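Cypemycin cysteine dehydrogenase (decarboxylating) (Streptomyces sp, PDB 6JDD) catalyses the oxidative decarboxylation of the C-terminal cysteine of the cypemycin peptide, a flavin-dependent step in the biosynthesis of this linaridin. Local coordinates at residues A[10-15]-A[113-118]; A[64-69]-A[73-78]. All blocks are in the same frame, centred on the assembly; numbering follows the deposited sequence.

Contact 1: A[10-15]-A[113-118]; sequences ELHVHV and LMMLQL. With FAD (flavin-adenine dinucleotide), chain B.
Met115 and Leu116 of helix 111-118 pack against His12 and His14 of strand 10-15, an inner strand of the six-stranded parallel sheet. The strand order 3-2-1-4-5-6 identifies a Rossmann-like fold, as befits the flavin-containing cysteine decarboxylases. The backbones stand well apart, with His14 CA and Leu116 CA 9.4 Å from each other, so side chains alone bridge the gap and bury a modest 171 Å².

Along the helix, Leu113 lies beside the contact and packs on Arg102 of helix 97-104. Met114 makes no contact with the strand: its chain, bent at chi2 and chi3, brings CE to 3.4 Å from N1 of an FAD whose other partners include Thr45 and Thr128 of the second subunit, which places this helix at a flavin site shared between subunits. Met115 comes next and reaches across to the strand. Its chain stays extended until the last torsion (chi3 70°), where the bend lays the methyl over one face of the His12 imidazole; CE is 3.9 Å from the ring centroid and 18° off the normal, a CH-pi contact. SD follows over the same ring, 4.5 Å from the centroid, as a Met-aromatic contact. The ring's nitrogens are held by Ser84 OG at ND1 and Ser43 OG at NE2, which fixes its rotation. Leu116, which also touches Leu103, meets the second histidine more lightly, and Ser43 OG, which also bonds His14 ND1, joins the two imidazoles. The single close approach here runs from Leu116 CD1 to His14 CD2, 4.1 Å.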
# COMPACT_ATOMS: atom_id res chain seq x y z
N GLU A 10 42.72 -7.32 5.05
CA GLU A 10 41.31 -6.90 4.92
C GLU A 10 41.04 -5.67 5.79
O GLU A 10 41.62 -5.61 6.86
CB GLU A 10 40.49 -8.07 5.45
CG GLU A 10 39.00 -7.99 5.21
CD GLU A 10 38.36 -9.35 5.34
OE1 GLU A 10 39.03 -10.32 5.05
OE2 GLU A 10 37.21 -9.44 5.72
N LEU A 11 40.30 -4.69 5.28
CA LEU A 11 39.81 -3.60 6.15
C LEU A 11 38.31 -3.41 5.95
O LEU A 11 37.73 -4.07 5.16
CB LEU A 11 40.62 -2.34 5.89
CG LEU A 11 40.67 -1.84 4.45
CD1 LEU A 11 39.38 -1.14 4.08
CD2 LEU A 11 41.85 -0.91 4.32
N HIS A 12 37.72 -2.54 6.75
CA HIS A 12 36.29 -2.20 6.74
C HIS A 12 36.15 -0.70 6.61
O HIS A 12 36.87 0.02 7.32
CB HIS A 12 35.61 -2.64 8.03
CG HIS A 12 34.15 -2.37 7.99
ND1 HIS A 12 33.24 -3.35 7.74
CD2 HIS A 12 33.46 -1.23 8.13
CE1 HIS A 12 32.04 -2.82 7.74
NE2 HIS A 12 32.15 -1.53 7.94
N VAL A 13 35.26 -0.27 5.73
CA VAL A 13 34.95 1.16 5.51
C VAL A 13 33.51 1.37 5.96
O VAL A 13 32.64 0.67 5.51
CB VAL A 13 35.18 1.62 4.06
CG1 VAL A 13 34.77 3.05 3.91
CG2 VAL A 13 36.63 1.46 3.62
N HIS A 14 33.31 2.29 6.89
CA HIS A 14 31.99 2.69 7.40
C HIS A 14 31.67 4.07 6.85
O HIS A 14 32.44 5.02 7.13
CB HIS A 14 31.96 2.64 8.92
CG HIS A 14 30.64 3.01 9.49
ND1 HIS A 14 29.47 2.36 9.13
CD2 HIS A 14 30.28 3.99 10.35
CE1 HIS A 14 28.46 2.93 9.76
NE2 HIS A 14 28.92 3.95 10.49
N VAL A 15 30.64 4.14 6.02
CA VAL A 15 30.28 5.35 5.24
C VAL A 15 29.08 6.01 5.91
O VAL A 15 28.07 5.32 6.11
CB VAL A 15 29.96 4.99 3.78
CG1 VAL A 15 29.75 6.24 2.91
CG2 VAL A 15 31.02 4.06 3.20
N LEU A 113 27.89 0.72 14.85
CA LEU A 113 28.36 1.39 16.08
C LEU A 113 28.64 0.36 17.17
O LEU A 113 29.59 0.57 17.89
CB LEU A 113 27.43 2.53 16.49
CG LEU A 113 28.09 3.89 16.25
CD1 LEU A 113 27.59 4.54 14.99
CD2 LEU A 113 27.97 4.80 17.44
N MET A 114 27.85 -0.71 17.27
CA MET A 114 28.20 -1.81 18.21
C MET A 114 29.62 -2.26 17.85
O MET A 114 30.46 -2.33 18.72
CB MET A 114 27.19 -2.96 18.11
CG MET A 114 27.51 -4.17 18.98
SD MET A 114 27.24 -3.79 20.71
CE MET A 114 25.47 -4.09 20.83
N MET A 115 29.84 -2.51 16.56
CA MET A 115 31.11 -3.02 16.02
C MET A 115 32.24 -2.07 16.40
O MET A 115 33.23 -2.54 16.93
CB MET A 115 30.94 -3.12 14.51
CG MET A 115 32.14 -3.69 13.80
SD MET A 115 31.87 -3.69 12.02
CE MET A 115 31.91 -1.95 11.63
N LEU A 116 32.08 -0.77 16.17
CA LEU A 116 33.13 0.22 16.42
C LEU A 116 33.35 0.36 17.94
O LEU A 116 34.48 0.62 18.34
CB LEU A 116 32.75 1.55 15.76
CG LEU A 116 32.77 1.55 14.23
CD1 LEU A 116 32.41 2.90 13.67
CD2 LEU A 116 34.11 1.12 13.69
N GLN A 117 32.30 0.21 18.77
CA GLN A 117 32.48 0.21 20.24
C GLN A 117 33.34 -1.00 20.65
O GLN A 117 34.13 -0.85 21.59
CB GLN A 117 31.15 0.14 21.00
CG GLN A 117 30.24 1.39 20.93
CD GLN A 117 30.87 2.70 21.34
OE1 GLN A 117 31.86 2.73 22.08
NE2 GLN A 117 30.31 3.80 20.84
N LEU A 118 33.21 -2.16 20.02
CA LEU A 118 33.79 -3.40 20.57
C LEU A 118 35.17 -3.67 19.96
O LEU A 118 35.96 -4.43 20.54
CB LEU A 118 32.84 -4.58 20.36
CG LEU A 118 31.47 -4.47 21.04
CD1 LEU A 118 30.66 -5.70 20.76
CD2 LEU A 118 31.63 -4.32 22.52
PA FAD B . 15.11 0.60 21.12
O1A FAD B . 13.93 1.38 21.60
O2A FAD B . 14.87 -0.52 20.16
O5B FAD B . 16.19 1.61 20.50
C5B FAD B . 16.14 1.90 19.08
C4B FAD B . 16.80 3.23 18.82
O4B FAD B . 15.92 4.05 18.01
C3B FAD B . 17.13 4.07 20.06
O3B FAD B . 18.35 4.78 19.89
C2B FAD B . 15.94 5.02 20.14
O2B FAD B . 16.24 6.22 20.82
C1B FAD B . 15.66 5.27 18.66
N9A FAD B . 14.28 5.66 18.38
C8A FAD B . 13.42 6.36 19.19
N7A FAD B . 12.25 6.54 18.64
C5A FAD B . 12.34 5.92 17.40
C6A FAD B . 11.42 5.76 16.34
N6A FAD B . 10.18 6.24 16.36
N1A FAD B . 11.85 5.08 15.24
C2A FAD B . 13.10 4.61 15.23
N3A FAD B . 14.04 4.69 16.16
C4A FAD B . 13.59 5.37 17.23
N1 FAD B . 22.74 -5.42 22.27
C2 FAD B . 23.15 -5.57 23.55
O2 FAD B . 23.44 -4.59 24.24
N3 FAD B . 23.26 -6.79 24.14
C4 FAD B . 22.95 -7.95 23.47
O4 FAD B . 23.06 -9.02 24.03
C4X FAD B . 22.53 -7.84 22.13
N5 FAD B . 22.23 -8.93 21.47
C5X FAD B . 21.82 -8.80 20.18
C6 FAD B . 21.50 -9.96 19.46
C7 FAD B . 21.08 -9.90 18.15
C7M FAD B . 20.75 -11.17 17.41
C8 FAD B . 20.96 -8.64 17.51
C8M FAD B . 20.50 -8.55 16.08
C9 FAD B . 21.27 -7.49 18.21
C9A FAD B . 21.70 -7.54 19.54
N10 FAD B . 22.02 -6.40 20.28
C10 FAD B . 22.44 -6.51 21.59
C1' FAD B . 21.91 -5.07 19.65
C2' FAD B . 20.64 -4.35 20.06
O2' FAD B . 19.51 -5.05 19.54
C3' FAD B . 20.63 -2.92 19.53
O3' FAD B . 21.63 -2.16 20.22
C4' FAD B . 19.28 -2.21 19.69
O4' FAD B . 19.36 -0.89 19.16
C5' FAD B . 18.82 -2.15 21.13
O5' FAD B . 17.64 -1.31 21.23
P FAD B . 16.82 -1.27 22.60
O1P FAD B . 17.78 -1.01 23.72
O2P FAD B . 15.94 -2.47 22.67
O3P FAD B . 15.91 0.04 22.39

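Contact 2: A[64-69]-A[73-78]; sequences KVWVDS and PDVPPE
The indole of Trp66 carries Pro76 and Val75 over one face. Pro76 CD stands 3.4 Å from the centroid of the five-membered ring and only 15° off its normal, a CH-pi contact, and the two side chains cross at about a right angle. Pro76 CG follows, 3.7 Å from Trp66 NE1. Val75 CA sits over the same face, nearer the rim. On the other side of the indole plane lies the ring of His12, inclined to it, while Ala112 and Met115 of helix 111-118 also touch this side chain. Asp74 O approaches obliquely, 4.0 Å from Trp66 CD1. The indole reaches this place through a first torsion, chi1 41°, that lodges CG between the backbone N and the carbonyl carbon.

Strand 65-67 is an outermost strand of the parallel, Rossmann-like sheet within this chain, bonded through its backbone to Val42 and Val44 of strand 39-44. The chain then turns back, and residues 73-78 cover one face of its indole. The reversal begins at Asp68, the centre of an inverse gamma turn, in which the Ser69 N to Val67 O bond is weak. The Asp68 carboxylate bonds Ser110 OG and Ala112 N, tying the turn to the start of helix 111-118.

Val75 CG2 points into the turn, 3.6 Å from Val67 O and 3.3 Å from Ser69 O, and also packs on Trp66 CE3 at 3.9 Å. Asp74, one residue earlier, rests its CB 3.9 Å from Trp66 CB. Arg58 reaches both segments, its NH2 bonding Val65 O and its NH1 making a long, weak ion pair with Asp74 OD2.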
# COMPACT_ATOMS: atom_id res chain seq x y z
N LYS A 64 32.20 -7.98 2.18
CA LYS A 64 30.75 -7.88 2.49
C LYS A 64 30.31 -6.42 2.45
O LYS A 64 31.12 -5.53 2.84
CB LYS A 64 30.46 -8.50 3.85
CG LYS A 64 30.71 -10.00 3.90
CD LYS A 64 30.30 -10.74 2.60
CE LYS A 64 29.89 -12.20 2.80
NZ LYS A 64 30.96 -12.99 3.46
N VAL A 65 29.11 -6.19 1.96
CA VAL A 65 28.55 -4.82 1.93
C VAL A 65 27.19 -4.90 2.60
O VAL A 65 26.46 -5.82 2.32
CB VAL A 65 28.46 -4.24 0.50
CG1 VAL A 65 27.82 -2.87 0.49
CG2 VAL A 65 29.82 -4.15 -0.15
N TRP A 66 26.93 -4.00 3.53
CA TRP A 66 25.65 -4.00 4.27
C TRP A 66 25.23 -2.60 4.71
O TRP A 66 26.08 -1.70 4.89
CB TRP A 66 25.69 -4.95 5.45
CG TRP A 66 26.94 -4.97 6.26
CD1 TRP A 66 28.05 -5.72 6.00
CD2 TRP A 66 27.20 -4.30 7.51
NE1 TRP A 66 28.98 -5.56 6.98
CE2 TRP A 66 28.48 -4.70 7.92
CE3 TRP A 66 26.47 -3.41 8.31
CZ2 TRP A 66 29.06 -4.24 9.10
CZ3 TRP A 66 27.04 -2.97 9.48
CH2 TRP A 66 28.32 -3.37 9.85
N VAL A 67 23.93 -2.43 4.82
CA VAL A 67 23.34 -1.20 5.38
C VAL A 67 23.40 -1.33 6.90
O VAL A 67 23.15 -2.44 7.42
CB VAL A 67 21.92 -0.98 4.86
CG1 VAL A 67 21.29 0.21 5.56
CG2 VAL A 67 21.94 -0.78 3.35
N ASP A 68 23.81 -0.24 7.54
CA ASP A 68 24.04 -0.16 9.00
C ASP A 68 22.68 -0.06 9.74
O ASP A 68 22.24 1.03 10.13
CB ASP A 68 25.00 0.99 9.34
CG ASP A 68 25.22 1.09 10.85
OD1 ASP A 68 25.13 0.04 11.49
OD2 ASP A 68 25.44 2.24 11.39
N SER A 69 22.02 -1.20 9.87
CA SER A 69 20.61 -1.23 10.43
C SER A 69 20.40 -2.61 11.02
O SER A 69 20.82 -3.57 10.41
CB SER A 69 19.51 -0.93 9.47
OG SER A 69 18.29 -1.29 10.07
N PRO A 73 19.17 -7.88 6.67
CA PRO A 73 19.63 -9.26 6.76
C PRO A 73 21.10 -9.50 6.37
O PRO A 73 21.63 -10.53 6.67
CB PRO A 73 18.66 -10.00 5.82
CG PRO A 73 18.07 -8.94 4.89
CD PRO A 73 18.10 -7.65 5.68
N ASP A 74 21.78 -8.55 5.74
CA ASP A 74 23.20 -8.77 5.34
C ASP A 74 24.14 -8.48 6.50
O ASP A 74 25.37 -8.72 6.35
CB ASP A 74 23.62 -7.93 4.14
CG ASP A 74 22.88 -8.26 2.86
OD1 ASP A 74 22.56 -9.45 2.66
OD2 ASP A 74 22.61 -7.30 2.08
N VAL A 75 23.63 -7.95 7.61
CA VAL A 75 24.50 -7.53 8.74
C VAL A 75 25.16 -8.78 9.29
O VAL A 75 24.46 -9.69 9.73
CB VAL A 75 23.72 -6.78 9.82
CG1 VAL A 75 24.54 -6.61 11.08
CG2 VAL A 75 23.29 -5.43 9.33
N PRO A 76 26.50 -8.89 9.28
CA PRO A 76 27.16 -10.10 9.74
C PRO A 76 27.05 -10.22 11.25
O PRO A 76 27.03 -9.22 11.95
CB PRO A 76 28.61 -9.95 9.30
CG PRO A 76 28.79 -8.46 9.22
CD PRO A 76 27.45 -7.90 8.77
N PRO A 77 26.94 -11.45 11.79
CA PRO A 77 26.79 -11.62 13.23
C PRO A 77 27.97 -11.13 14.08
O PRO A 77 27.71 -10.67 15.18
CB PRO A 77 26.62 -13.14 13.40
CG PRO A 77 27.18 -13.74 12.12
CD PRO A 77 26.94 -12.71 11.05
N GLU A 78 29.19 -11.17 13.53
CA GLU A 78 30.43 -10.80 14.27
C GLU A 78 30.53 -9.30 14.59
O GLU A 78 31.44 -8.93 15.36
CB GLU A 78 31.65 -11.21 13.48
CG GLU A 78 31.85 -10.42 12.22
CD GLU A 78 31.36 -11.11 10.95
OE1 GLU A 78 31.96 -10.82 9.86
OE2 GLU A 78 30.37 -11.93 11.04

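Both contacts rest on the same parallel sheet, with centres 11 Å apart, and 64-69 with 73-78 is nested in the loop that contact 1 closes. Contact 1 is core: every touching residue is buried, and a strand-to-helix pairing distant in sequence joins through imidazole and thioether. Contact 2 is partly exposed and local, an outermost strand within this chain and its following loop, dominated by proline and valine on indole. The two meet directly: His12 CE1 is 3.6 Å from Trp66 CZ2, Met115 SD is 4.1 Å from the same carbon, and His14 CE1 packs 3.5 Å from Asp68 OD2. Helix 111-118 forms one side of contact 1 and also touches Trp66 and Asp68 of contact 2.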